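Early 35 kDa protein (Autographa californica nucleopolyhedrovirus, PDB 1I3S) inhibits caspases to block the apoptosis that infected insect host cells would otherwise undergo, and also suppresses the host's antiviral RNA interference. Local coordinates at residues A[53-58]-A[166-171]; A[42-47]-A[152-157]; A[210-215]-A[286-291]. The protein carries 1 engineered substitution. All blocks are in the same frame, centred on the assembly; numbering follows the deposited sequence.

Overall arrangement
From the N terminus, after strands 13-21 and 24-30, the first strand of the three contacts is 42-48, and strand 52-57 follows it directly. The chain runs through helix 61-75, strands 93-96 and 100-106 and further helices before strands 148-154 and 166-170 arrive in the same order. Interaction 2 pairs the first of each couple, closing a loop of 104 residues, and interaction 1 the second, closing one of 107, so the two loops cross. They belong to different sheets, which pack together where Phe-168 meets Phe-46 and Cys-152. Interaction 3 closes a separate loop of 70 residues, bringing helix 206-215 against the loop after strand 284-286, about 28 Å centre to centre from interaction 1.

Interaction 1. Residues A[53-58]-A[166-171]; sequences RSVTRK and LSFEYN
A classic beta bulge marks one end of this antiparallel strand pair: Arg-53 and Ser-54 both face Glu-169. Arg-53 N bonds to Glu-169 O (2.7 Å), and Glu-169 N bonds to Ser-54 O (2.9 Å). Further along, Thr-56 and Ser-167 form a hydrogen-bonded pair, with Thr-56 N to Ser-167 O at 3.0 Å and Ser-167 N to Thr-56 O at 2.8 Å.

The bulge also holds a salt bridge. Arg-53 presents the side of its guanidinium, NE and NH2 together, to the single oxygen Glu-169 OE1 (2.9 Å from NE, 3.1 Å from NH2). OE1 sits close to the guanidinium plane, but the carboxylate is turned steeply against it, with the planes 78° apart. Arg-53 reaches it because CG lies between the backbone N and the carbonyl carbon (chi1 60°), which sends the chain across the end of the extended Glu-169 side chain.

On the same face as Glu-169, the CD and CE of Lys-58 lie against Ser-167; Glu-26 takes both the Ser-167 hydroxyl and the Lys-58 ammonium. On the reverse face Val-55 uses one methyl on each of two neighbours, CG2 beside Phe-168 CD1 (4.1 Å) and CG1 towards Leu-166 CD2 (4.3 Å). Arg-57 shares this face, its guanidinium bonding to Phe-158 O and Asn-163 O.

Strand 166-170 has strand 24-30 along its other edge, through backbone bonds of Leu-166 to Tyr-29 and Phe-168 to Leu-27. On the face of Val-55 and Phe-168, Leu-166 packs on Met-44 of strand 42-48 and on Tyr-100 of strand 100-106, and Phe-168 meets Phe-46 edge-to-face.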
loop_
_atom_site.group_PDB
_atom_site.type_symbol
_atom_site.label_atom_id
_atom_site.label_comp_id
_atom_site.label_asym_id
_atom_site.label_seq_id
_atom_site.Cartn_x
_atom_site.Cartn_y
_atom_site.Cartn_z
ATOM N N ARG A 53 15.664 12.482 -0.308
ATOM C CA ARG A 53 16.369 13.788 -0.280
ATOM C C ARG A 53 15.521 14.971 0.087
ATOM O O ARG A 53 16.033 16.133 0.171
ATOM C CB ARG A 53 17.042 14.048 -1.623
ATOM C CG ARG A 53 16.120 14.090 -2.783
ATOM C CD ARG A 53 16.984 14.148 -4.018
ATOM N NE ARG A 53 16.388 14.958 -5.061
ATOM C CZ ARG A 53 17.075 15.550 -6.023
ATOM N NH1 ARG A 53 18.398 15.428 -6.083
ATOM N NH2 ARG A 53 16.424 16.272 -6.924
ATOM N N SER A 54 14.236 14.727 0.343
ATOM C CA SER A 54 13.303 15.813 0.680
ATOM C C SER A 54 12.017 15.234 1.147
ATOM O O SER A 54 11.532 14.245 0.584
ATOM C CB SER A 54 13.050 16.651 -0.568
ATOM O OG SER A 54 12.751 17.994 -0.257
ATOM N N VAL A 55 11.437 15.823 2.181
ATOM C CA VAL A 55 10.160 15.349 2.707
ATOM C C VAL A 55 9.297 16.530 2.851
ATOM O O VAL A 55 9.714 17.564 3.405
ATOM C CB VAL A 55 10.289 14.700 4.084
ATOM C CG1 VAL A 55 8.906 14.235 4.546
ATOM C CG2 VAL A 55 11.258 13.540 4.039
ATOM N N THR A 56 8.068 16.411 2.377
ATOM C CA THR A 56 7.106 17.526 2.435
ATOM C C THR A 56 5.770 17.032 2.784
ATOM O O THR A 56 5.491 15.833 2.658
ATOM C CB THR A 56 7.002 18.219 1.072
ATOM O OG1 THR A 56 8.315 18.560 0.631
ATOM C CG2 THR A 56 6.188 19.493 1.166
ATOM N N ARG A 57 4.915 17.936 3.237
ATOM C CA ARG A 57 3.519 17.586 3.556
ATOM C C ARG A 57 2.728 18.163 2.428
ATOM O O ARG A 57 3.139 19.162 1.825
ATOM C CB ARG A 57 3.114 18.198 4.903
ATOM C CG ARG A 57 3.999 17.741 6.062
ATOM C CD ARG A 57 3.586 18.373 7.384
ATOM N NE ARG A 57 2.199 18.048 7.684
ATOM C CZ ARG A 57 1.646 18.152 8.883
ATOM N NH1 ARG A 57 2.379 18.576 9.915
ATOM N NH2 ARG A 57 0.367 17.834 9.046
ATOM N N LYS A 58 1.604 17.548 2.089
ATOM C CA LYS A 58 0.771 18.050 0.974
ATOM C C LYS A 58 -0.637 18.111 1.380
ATOM O O LYS A 58 -1.026 17.489 2.371
ATOM C CB LYS A 58 0.953 17.166 -0.267
ATOM C CG LYS A 58 2.287 17.455 -0.965
ATOM C CD LYS A 58 2.472 16.621 -2.185
ATOM C CE LYS A 58 3.595 17.145 -3.030
ATOM N NZ LYS A 58 3.563 16.467 -4.358
ATOM N N LEU A 166 2.128 12.751 3.442
ATOM C CA LEU A 166 3.592 12.855 3.367
ATOM C C LEU A 166 4.056 12.568 1.996
ATOM O O LEU A 166 3.541 11.679 1.321
ATOM C CB LEU A 166 4.261 11.923 4.403
ATOM C CG LEU A 166 4.142 12.393 5.873
ATOM C CD1 LEU A 166 4.571 11.313 6.819
ATOM C CD2 LEU A 166 4.985 13.647 6.095
ATOM N N SER A 167 5.013 13.361 1.537
ATOM C CA SER A 167 5.604 13.208 0.187
ATOM C C SER A 167 7.085 13.009 0.318
ATOM O O SER A 167 7.793 13.887 0.841
ATOM C CB SER A 167 5.330 14.450 -0.648
ATOM O OG SER A 167 6.060 14.388 -1.859
ATOM N N PHE A 168 7.574 11.863 -0.152
ATOM C CA PHE A 168 9.019 11.525 -0.065
ATOM C C PHE A 168 9.700 11.576 -1.395
ATOM O O PHE A 168 9.426 10.742 -2.284
ATOM C CB PHE A 168 9.197 10.113 0.551
ATOM C CG PHE A 168 8.548 9.937 1.907
ATOM C CD1 PHE A 168 9.295 10.060 3.077
ATOM C CD2 PHE A 168 7.179 9.678 2.011
ATOM C CE1 PHE A 168 8.672 9.924 4.360
ATOM C CE2 PHE A 168 6.559 9.543 3.248
ATOM C CZ PHE A 168 7.302 9.665 4.428
ATOM N N GLU A 169 10.586 12.547 -1.570
ATOM C CA GLU A 169 11.367 12.698 -2.821
ATOM C C GLU A 169 12.612 11.842 -2.688
ATOM O O GLU A 169 13.387 12.024 -1.743
ATOM C CB GLU A 169 11.754 14.162 -2.999
ATOM C CG GLU A 169 12.317 14.493 -4.376
ATOM C CD GLU A 169 12.900 15.888 -4.452
ATOM O OE1 GLU A 169 13.742 16.134 -5.347
ATOM O OE2 GLU A 169 12.517 16.744 -3.622
ATOM N N TYR A 170 12.827 10.894 -3.595
ATOM C CA TYR A 170 14.027 10.014 -3.488
ATOM C C TYR A 170 14.639 9.553 -4.783
ATOM O O TYR A 170 14.066 9.735 -5.891
ATOM C CB TYR A 170 13.698 8.780 -2.673
ATOM C CG TYR A 170 12.814 7.783 -3.406
ATOM C CD1 TYR A 170 11.446 8.016 -3.573
ATOM C CD2 TYR A 170 13.337 6.577 -3.878
ATOM C CE1 TYR A 170 10.623 7.063 -4.171
ATOM C CE2 TYR A 170 12.526 5.637 -4.479
ATOM C CZ TYR A 170 11.171 5.880 -4.613
ATOM O OH TYR A 170 10.363 4.899 -5.126
ATOM N N ASN A 171 15.817 8.948 -4.676
ATOM C CA ASN A 171 16.534 8.435 -5.882
ATOM C C ASN A 171 16.688 6.951 -5.827
ATOM O O ASN A 171 17.426 6.408 -4.973
ATOM C CB ASN A 171 17.911 9.105 -6.013
ATOM C CG ASN A 171 17.813 10.621 -6.193
ATOM O OD1 ASN A 171 18.390 11.398 -5.409
ATOM N ND2 ASN A 171 17.087 11.049 -7.213
#

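Interaction 2. Residues A[42-47]-A[152-157]; sequences VLMMFN and CVLKPG
Strand 42-47 runs antiparallel to residues 152-154, at 155° between their directions, with Val-42 opposite Leu-154 and Met-44 opposite Cys-152 as hydrogen-bonded pairs and Leu-43 opposite Val-153 between them. Val-42 N to Leu-154 O (2.9 Å) and Leu-154 N to Val-42 O (2.7 Å) close one end; the Met-44 and Cys-152 backbones exchange the other two bonds.

Met-44 meets two residues of the other strand with its terminal methyl. The bend about CG-SD (chi3 -62°) brings CE against Cys-152 CB (3.5 Å) and Leu-154 CD1 (3.6 Å). Cys-152 SG in turn approaches the Phe-46 ring, 4.0 Å from CE2. With the sulfur 5.2 Å from the ring centroid and 61° off its normal, this is an oblique sulfur-aromatic contact. On the reverse face the CD2 branch of Leu-43 meets Val-153 CG2 (3.9 Å), the two side chains crossing at a slant.

Leu-43 and Met-45 line the pocket that holds a dithiothreitol molecule, probably taken from the crystallisation liquor; Met-45 O bonds to one of its hydroxyls. The polar traffic between the strands is thus confined to the main chain, whose hydrogen bonds set the pairing. The side chains that meet are carbon and sulfur throughout, held by apolar packing and the exclusion of water, and no charged group meets another across the contact.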
loop_
_atom_site.group_PDB
_atom_site.type_symbol
_atom_site.label_atom_id
_atom_site.label_comp_id
_atom_site.label_asym_id
_atom_site.label_seq_id
_atom_site.Cartn_x
_atom_site.Cartn_y
_atom_site.Cartn_z
ATOM N N VAL A 42 3.823 8.522 17.218
ATOM C CA VAL A 42 3.489 7.294 16.452
ATOM C C VAL A 42 4.598 7.004 15.482
ATOM O O VAL A 42 5.131 7.930 14.834
ATOM C CB VAL A 42 2.157 7.480 15.661
ATOM C CG1 VAL A 42 1.905 6.305 14.757
ATOM C CG2 VAL A 42 1.007 7.624 16.616
ATOM N N LEU A 43 4.959 5.723 15.365
ATOM C CA LEU A 43 6.032 5.253 14.454
ATOM C C LEU A 43 5.487 4.581 13.217
ATOM O O LEU A 43 4.517 3.797 13.275
ATOM C CB LEU A 43 6.927 4.253 15.181
ATOM C CG LEU A 43 8.448 4.254 15.001
ATOM C CD1 LEU A 43 8.919 2.824 15.115
ATOM C CD2 LEU A 43 8.889 4.841 13.682
ATOM N N MET A 44 6.107 4.875 12.082
ATOM C CA MET A 44 5.746 4.268 10.782
ATOM C C MET A 44 7.047 3.953 10.139
ATOM O O MET A 44 7.945 4.807 10.096
ATOM C CB MET A 44 5.021 5.248 9.865
ATOM C CG MET A 44 3.660 5.694 10.286
ATOM S SD MET A 44 2.976 6.581 8.875
ATOM C CE MET A 44 4.115 7.938 8.711
ATOM N N MET A 45 7.191 2.753 9.603
ATOM C CA MET A 45 8.460 2.393 8.962
ATOM C C MET A 45 8.128 1.626 7.766
ATOM O O MET A 45 7.214 0.807 7.796
ATOM C CB MET A 45 9.329 1.541 9.909
ATOM C CG MET A 45 9.784 2.252 11.186
ATOM S SD MET A 45 10.488 1.092 12.372
ATOM C CE MET A 45 11.760 0.348 11.370
ATOM N N PHE A 46 8.851 1.856 6.678
ATOM C CA PHE A 46 8.583 1.105 5.440
ATOM C C PHE A 46 9.799 1.138 4.596
ATOM O O PHE A 46 10.685 1.960 4.824
ATOM C CB PHE A 46 7.391 1.719 4.705
ATOM C CG PHE A 46 7.598 3.145 4.322
ATOM C CD1 PHE A 46 8.444 3.480 3.255
ATOM C CD2 PHE A 46 6.975 4.159 5.038
ATOM C CE1 PHE A 46 8.660 4.807 2.920
ATOM C CE2 PHE A 46 7.188 5.489 4.710
ATOM C CZ PHE A 46 8.027 5.816 3.656
ATOM N N ASN A 47 9.881 0.256 3.614
ATOM C CA ASN A 47 11.077 0.226 2.752
ATOM C C ASN A 47 10.914 1.149 1.602
ATOM O O ASN A 47 9.761 1.538 1.243
ATOM C CB ASN A 47 11.353 -1.205 2.247
ATOM C CG ASN A 47 11.826 -2.123 3.350
ATOM O OD1 ASN A 47 12.872 -1.873 3.972
ATOM N ND2 ASN A 47 11.073 -3.179 3.618
ATOM N N CYS A 152 9.367 7.292 10.210
ATOM C CA CYS A 152 8.579 8.527 10.395
ATOM C C CYS A 152 7.944 8.452 11.710
ATOM O O CYS A 152 7.247 7.467 12.020
ATOM C CB CYS A 152 7.450 8.652 9.387
ATOM S SG CYS A 152 7.803 7.912 7.835
ATOM N N VAL A 153 8.169 9.460 12.534
ATOM C CA VAL A 153 7.514 9.505 13.834
ATOM C C VAL A 153 6.585 10.678 13.728
ATOM O O VAL A 153 6.998 11.795 13.380
ATOM C CB VAL A 153 8.549 9.685 14.964
ATOM C CG1 VAL A 153 7.829 9.992 16.291
ATOM C CG2 VAL A 153 9.415 8.399 15.074
ATOM N N LEU A 154 5.305 10.448 13.958
ATOM C CA LEU A 154 4.336 11.539 13.871
ATOM C C LEU A 154 4.127 12.050 15.233
ATOM O O LEU A 154 4.017 11.266 16.184
ATOM C CB LEU A 154 3.026 11.036 13.283
ATOM C CG LEU A 154 2.980 10.930 11.760
ATOM C CD1 LEU A 154 4.331 10.550 11.202
ATOM C CD2 LEU A 154 1.930 9.900 11.386
ATOM N N LYS A 155 4.078 13.367 15.373
ATOM C CA LYS A 155 3.895 13.986 16.687
ATOM C C LYS A 155 2.556 14.640 16.811
ATOM O O LYS A 155 1.958 15.074 15.806
ATOM C CB LYS A 155 5.023 14.989 16.934
ATOM C CG LYS A 155 6.410 14.369 16.741
ATOM C CD LYS A 155 7.520 15.396 16.856
ATOM C CE LYS A 155 8.857 14.858 16.334
ATOM N NZ LYS A 155 9.204 13.535 16.912
ATOM N N PRO A 156 2.024 14.709 18.044
ATOM C CA PRO A 156 0.723 15.321 18.311
ATOM C C PRO A 156 0.615 16.676 17.715
ATOM O O PRO A 156 1.457 17.562 17.968
ATOM C CB PRO A 156 0.669 15.358 19.838
ATOM C CG PRO A 156 1.451 14.128 20.228
ATOM C CD PRO A 156 2.635 14.210 19.294
ATOM N N GLY A 157 -0.426 16.877 16.924
ATOM C CA GLY A 157 -0.620 18.166 16.294
ATOM C C GLY A 157 -0.511 17.999 14.801
ATOM O O GLY A 157 -0.869 18.913 14.029
#

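Interaction 3. Residues A[210-215]-A[286-291]; sequences EEFVQS and SALNKN
Leu-288 places its CD1 methyl over one face of the Phe-212 ring, 4.2 Å above the plane and displaced towards the rim. Lys-290 O comes to the ring edge, in plane and 3.9 Å from CE1. The aliphatic part of Lys-290 runs past the ring in the opposite direction to Phe-212, bringing CG obliquely to within 3.7 Å of that same CE1.

Leu-288 CD1 also touches Glu-211 CG (3.9 Å) and Ser-215 OG (3.6 Å), so this one methyl meets Glu-211, Phe-212 and Ser-215, one turn of the helix. Beyond it, Lys-290 bends at chi3 (-72°) and its NZ turns back to Glu-211 OE1, giving a weak salt bridge at 3.4 Å. At the other end the hydroxyls of Ser-215 and Ser-286 lie very close, a hydrogen bond whose shortness in the model is doubtful. Ser-286 OG accepts a bond from Leu-288 N (3.1 Å), which closes the loop's first turn.

Helix 206-215 rests on the sheet with Val-213 against strands 227-234, 238-249 and 259-271, and Phe-212 touches Phe-268. Across from it, Leu-288 O takes a bond from Tyr-193 of strand 191-200. The Ser-286 bond to Leu-288 N is an ST turn, here opening the loop that leads from strand 284-286 to strand 292-295.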
loop_
_atom_site.group_PDB
_atom_site.type_symbol
_atom_site.label_atom_id
_atom_site.label_comp_id
_atom_site.label_asym_id
_atom_site.label_seq_id
_atom_site.Cartn_x
_atom_site.Cartn_y
_atom_site.Cartn_z
ATOM N N GLU A 210 0.908 -12.758 -9.335
ATOM C CA GLU A 210 0.053 -13.949 -9.213
ATOM C C GLU A 210 0.157 -14.545 -7.843
ATOM O O GLU A 210 -0.867 -14.911 -7.202
ATOM C CB GLU A 210 0.441 -14.974 -10.268
ATOM C CG GLU A 210 -0.454 -16.205 -10.245
ATOM C CD GLU A 210 -0.170 -17.186 -11.394
ATOM O OE1 GLU A 210 0.819 -17.972 -11.284
ATOM O OE2 GLU A 210 -0.944 -17.153 -12.401
ATOM N N GLU A 211 1.381 -14.653 -7.350
ATOM C CA GLU A 211 1.589 -15.217 -6.008
ATOM C C GLU A 211 0.709 -14.473 -5.039
ATOM O O GLU A 211 -0.038 -15.093 -4.229
ATOM C CB GLU A 211 3.063 -15.081 -5.630
ATOM C CG GLU A 211 3.358 -15.284 -4.170
ATOM C CD GLU A 211 4.851 -15.175 -3.846
ATOM O OE1 GLU A 211 5.511 -14.160 -4.212
ATOM O OE2 GLU A 211 5.367 -16.113 -3.209
ATOM N N PHE A 212 0.750 -13.143 -5.123
ATOM C CA PHE A 212 -0.028 -12.246 -4.232
ATOM C C PHE A 212 -1.495 -12.408 -4.406
ATOM O O PHE A 212 -2.241 -12.585 -3.405
ATOM C CB PHE A 212 0.352 -10.768 -4.490
ATOM C CG PHE A 212 0.592 -9.962 -3.228
ATOM C CD1 PHE A 212 1.879 -9.509 -2.902
ATOM C CD2 PHE A 212 -0.468 -9.676 -2.351
ATOM C CE1 PHE A 212 2.105 -8.783 -1.727
ATOM C CE2 PHE A 212 -0.254 -8.953 -1.167
ATOM C CZ PHE A 212 1.032 -8.506 -0.855
ATOM N N VAL A 213 -1.967 -12.365 -5.645
ATOM C CA VAL A 213 -3.402 -12.477 -5.858
ATOM C C VAL A 213 -3.926 -13.778 -5.391
ATOM O O VAL A 213 -4.924 -13.836 -4.652
ATOM C CB VAL A 213 -3.774 -12.242 -7.334
ATOM C CG1 VAL A 213 -5.274 -12.577 -7.561
ATOM C CG2 VAL A 213 -3.501 -10.774 -7.706
ATOM N N GLN A 214 -3.267 -14.854 -5.768
ATOM C CA GLN A 214 -3.712 -16.177 -5.333
ATOM C C GLN A 214 -3.772 -16.446 -3.867
ATOM O O GLN A 214 -4.464 -17.406 -3.451
ATOM C CB GLN A 214 -2.884 -17.248 -6.028
ATOM C CG GLN A 214 -3.516 -17.583 -7.359
ATOM C CD GLN A 214 -2.593 -18.297 -8.315
ATOM O OE1 GLN A 214 -1.347 -18.097 -8.273
ATOM N NE2 GLN A 214 -3.170 -19.118 -9.209
ATOM N N SER A 215 -3.102 -15.641 -3.042
ATOM C CA SER A 215 -3.125 -15.861 -1.568
ATOM C C SER A 215 -4.209 -15.097 -0.891
ATOM O O SER A 215 -4.513 -15.323 0.318
ATOM C CB SER A 215 -1.807 -15.427 -0.944
ATOM O OG SER A 215 -1.772 -14.018 -0.777
ATOM N N SER A 286 -4.629 -12.264 3.961
ATOM C CA SER A 286 -3.593 -13.113 3.313
ATOM C C SER A 286 -2.554 -13.556 4.309
ATOM O O SER A 286 -2.384 -12.925 5.389
ATOM C CB SER A 286 -2.936 -12.331 2.171
ATOM O OG SER A 286 -1.899 -13.064 1.553
ATOM N N ALA A 287 -1.859 -14.648 4.017
ATOM C CA ALA A 287 -0.800 -15.096 4.966
ATOM C C ALA A 287 0.508 -14.547 4.531
ATOM O O ALA A 287 1.526 -14.758 5.207
ATOM C CB ALA A 287 -0.721 -16.625 5.036
ATOM N N LEU A 288 0.509 -13.874 3.384
ATOM C CA LEU A 288 1.706 -13.234 2.827
ATOM C C LEU A 288 1.924 -11.898 3.475
ATOM O O LEU A 288 0.985 -11.085 3.592
ATOM C CB LEU A 288 1.528 -13.000 1.330
ATOM C CG LEU A 288 2.016 -14.001 0.281
ATOM C CD1 LEU A 288 1.723 -13.446 -1.117
ATOM C CD2 LEU A 288 3.522 -14.252 0.455
ATOM N N ASN A 289 3.143 -11.623 3.909
ATOM C CA ASN A 289 3.465 -10.315 4.518
ATOM C C ASN A 289 4.727 -9.909 3.828
ATOM O O ASN A 289 5.842 -10.241 4.278
ATOM C CB ASN A 289 3.704 -10.473 6.010
ATOM C CG ASN A 289 3.795 -9.148 6.723
ATOM O OD1 ASN A 289 4.133 -8.121 6.107
ATOM N ND2 ASN A 289 3.519 -9.148 8.021
ATOM N N LYS A 290 4.599 -9.193 2.719
ATOM C CA LYS A 290 5.799 -8.825 1.931
ATOM C C LYS A 290 5.547 -7.605 1.126
ATOM O O LYS A 290 4.359 -7.162 0.990
ATOM C CB LYS A 290 6.144 -9.975 0.971
ATOM C CG LYS A 290 4.929 -10.382 0.082
ATOM C CD LYS A 290 5.336 -11.197 -1.143
ATOM C CE LYS A 290 6.044 -10.317 -2.186
ATOM N NZ LYS A 290 6.632 -11.075 -3.324
ATOM N N ASN A 291 6.634 -7.049 0.572
ATOM C CA ASN A 291 6.561 -5.847 -0.305
ATOM C C ASN A 291 6.449 -6.329 -1.718
ATOM O O ASN A 291 6.569 -7.525 -1.992
ATOM C CB ASN A 291 7.846 -4.992 -0.204
ATOM C CG ASN A 291 8.075 -4.413 1.186
ATOM O OD1 ASN A 291 7.112 -4.040 1.893
ATOM N ND2 ASN A 291 9.342 -4.316 1.588
#